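Side-chain contact in ubiquinone biosynthesis accessory factor UbiJ (Escherichia coli, PDB 6H6O), which binds hydrophobic ubiquinone biosynthetic intermediates through its SCP2 domain and is essential for the stability of the Ubi complex: residues A20-E23 with S24-T28. Numbering follows the deposited sequence.
Sequences AGIE and SLLNT. With CA (calcium ion), chain I.
E23 sends CG anti to its backbone N (chi1 -180°) and runs extended from there, while N27 turns CG anti to its own carbonyl carbon (chi1 -77°). These torsions lay the two side chains side by side, one turn apart on the alpha-helix 14-30 of this SCP2-type lipid-binding protein. N27 ND2 passes alongside the aliphatic part of E23, 3.4 Å from E23 CG. The E23 carboxylate and the N27 amide stand nearly at right angles, with their planes 85° apart.

The E23 carboxylate binds a calcium ion with both oxygens. Four waters and D69 OD1 complete the ligands of this metal, which therefore joins the helix to strand 68-71. E23 OE1 also accepts a hydrogen bond from V70 N. This bond, with the metal, probably helps to fix the rotation of the E23 carboxylate. N27 OD1 accepts a hydrogen bond from V68 N. Both residues thus tie the same helix face to the backbone of that strand.

I22 and L26 form the apolar pair one turn apart. Their side chains run alongside each other from the same face of the helix. The I22 methyl CG2 meets L26 CD1 at 3.8 Å. Beyond this pair, I22 packs on L59, and L26 packs on L61, V68 and V70, so the helix rests on the sheet here. L25 packs on L17 of the second subunit, so this helix also contributes to the dimer contact.

Regular i to i+4 backbone bonds hold the spacing of both pairs. N27 N donates to E23 O at 2.9 Å, and L26 N donates to I22 O, also at 2.9 Å. At the metal, E23 OE1 lies 2.3 Å and E23 OE2 2.4 Å from the calcium ion.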
ATOM      1  N   ALA A  20      -8.284   4.143   4.311  1.00 18.67           N
ATOM      2  CA  ALA A  20      -8.250   4.184   5.790  1.00 20.26           C
ATOM      3  C   ALA A  20      -6.893   3.705   6.357  1.00 21.20           C
ATOM      4  O   ALA A  20      -6.365   4.332   7.283  1.00 20.06           O
ATOM      5  CB  ALA A  20      -9.388   3.359   6.370  1.00 21.79           C
ATOM      6  N   GLY A  21      -6.337   2.636   5.771  1.00 18.37           N
ATOM      7  CA  GLY A  21      -5.038   2.067   6.148  1.00 18.17           C
ATOM      8  C   GLY A  21      -3.902   3.041   5.881  1.00 19.37           C
ATOM      9  O   GLY A  21      -3.045   3.268   6.748  1.00 18.32           O
ATOM     10  N   ILE A  22      -3.918   3.675   4.704  1.00 15.44           N
ATOM     11  CA  ILE A  22      -2.901   4.679   4.357  1.00 15.67           C
ATOM     12  C   ILE A  22      -2.994   5.857   5.326  1.00 18.15           C
ATOM     13  O   ILE A  22      -1.963   6.324   5.802  1.00 17.86           O
ATOM     14  CB  ILE A  22      -2.971   5.096   2.844  1.00 18.30           C
ATOM     15  CG1 ILE A  22      -2.559   3.906   1.947  1.00 19.39           C
ATOM     16  CG2 ILE A  22      -2.074   6.322   2.531  1.00 19.03           C
ATOM     17  CD1 ILE A  22      -2.976   4.108   0.455  1.00 24.44           C
ATOM     18  N   GLU A  23      -4.225   6.317   5.640  1.00 15.57           N
ATOM     19  CA  GLU A  23      -4.437   7.433   6.566  1.00 15.25           C
ATOM     20  C   GLU A  23      -3.849   7.100   7.950  1.00 18.17           C
ATOM     21  O   GLU A  23      -3.126   7.926   8.526  1.00 16.82           O
ATOM     22  CB  GLU A  23      -5.939   7.765   6.684  1.00 16.41           C
ATOM     23  CG  GLU A  23      -6.205   8.922   7.630  1.00 19.84           C
ATOM     24  CD  GLU A  23      -7.634   9.433   7.633  1.00 30.04           C
ATOM     25  OE1 GLU A  23      -8.178   9.681   6.533  1.00 18.53           O
ATOM     26  OE2 GLU A  23      -8.175   9.672   8.737  1.00 31.39           O
ATOM     27  N   SER A  24      -4.150   5.881   8.470  1.00 16.42           N
ATOM     28  CA  SER A  24      -3.635   5.450   9.767  1.00 16.26           C
ATOM     29  C   SER A  24      -2.088   5.456   9.781  1.00 21.22           C
ATOM     30  O   SER A  24      -1.485   5.985  10.712  1.00 21.75           O
ATOM     31  CB  SER A  24      -4.171   4.060  10.110  1.00 19.81           C
ATOM     32  OG  SER A  24      -3.675   3.649  11.371  1.00 31.70           O
ATOM     33  N   LEU A  25      -1.472   4.901   8.728  1.00 18.42           N
ATOM     34  CA  LEU A  25      -0.014   4.823   8.556  1.00 19.09           C
ATOM     35  C   LEU A  25       0.594   6.230   8.552  1.00 21.08           C
ATOM     36  O   LEU A  25       1.539   6.474   9.302  1.00 20.28           O
ATOM     37  CB  LEU A  25       0.345   4.115   7.243  1.00 20.93           C
ATOM     38  CG  LEU A  25       0.658   2.595   7.293  1.00 29.01           C
ATOM     39  CD1 LEU A  25       0.655   2.008   5.912  1.00 29.46           C
ATOM     40  CD2 LEU A  25       2.032   2.353   7.888  1.00 36.80           C
ATOM     41  N   LEU A  26       0.055   7.138   7.716  1.00 16.76           N
ATOM     42  CA  LEU A  26       0.538   8.523   7.617  1.00 16.97           C
ATOM     43  C   LEU A  26       0.414   9.275   8.923  1.00 20.65           C
ATOM     44  O   LEU A  26       1.330  10.011   9.277  1.00 21.09           O
ATOM     45  CB  LEU A  26      -0.179   9.281   6.495  1.00 16.99           C
ATOM     46  CG  LEU A  26       0.147   8.847   5.066  1.00 21.44           C
ATOM     47  CD1 LEU A  26      -0.785   9.529   4.086  1.00 20.47           C
ATOM     48  CD2 LEU A  26       1.648   9.079   4.716  1.00 23.77           C
ATOM     49  N   ASN A  27      -0.706   9.097   9.651  1.00 16.24           N
ATOM     50  CA  ASN A  27      -0.863   9.789  10.919  1.00 16.72           C
ATOM     51  C   ASN A  27       0.096   9.273  12.003  1.00 20.16           C
ATOM     52  O   ASN A  27       0.721  10.080  12.692  1.00 18.87           O
ATOM     53  CB  ASN A  27      -2.303   9.797  11.383  1.00 18.20           C
ATOM     54  CG  ASN A  27      -3.088  10.824  10.592  1.00 25.25           C
ATOM     55  OD1 ASN A  27      -2.779  12.022  10.602  1.00 20.96           O
ATOM     56  ND2 ASN A  27      -4.074  10.369   9.861  1.00 19.76           N
ATOM     57  N   THR A  28       0.286   7.962  12.091  1.00 16.98           N
ATOM     58  CA  THR A  28       1.232   7.435  13.081  1.00 17.39           C
ATOM     59  C   THR A  28       2.674   7.856  12.751  1.00 22.42           C
ATOM     60  O   THR A  28       3.448   8.195  13.653  1.00 24.26           O
ATOM     61  CB  THR A  28       1.097   5.904  13.197  1.00 21.98           C
ATOM     62  OG1 THR A  28      -0.275   5.573  13.440  1.00 25.10           O
ATOM     63  CG2 THR A  28       1.989   5.318  14.303  1.00 27.79           C
TER
HETATM   64 CA    CA I 207     -10.123  10.460   7.575  0.50 17.83          CA
HETATM   65  O   HOH W   1     -10.651  10.619   5.211  1.00 30.61           O
HETATM   66  O   HOH W   2     -12.409  11.106   7.383  1.00 48.65           O
HETATM   67  O   HOH W   3     -10.524  10.586   9.733  1.00 43.04           O
HETATM   68  O   HOH W   4     -10.701   8.298   7.461  1.00 35.34           O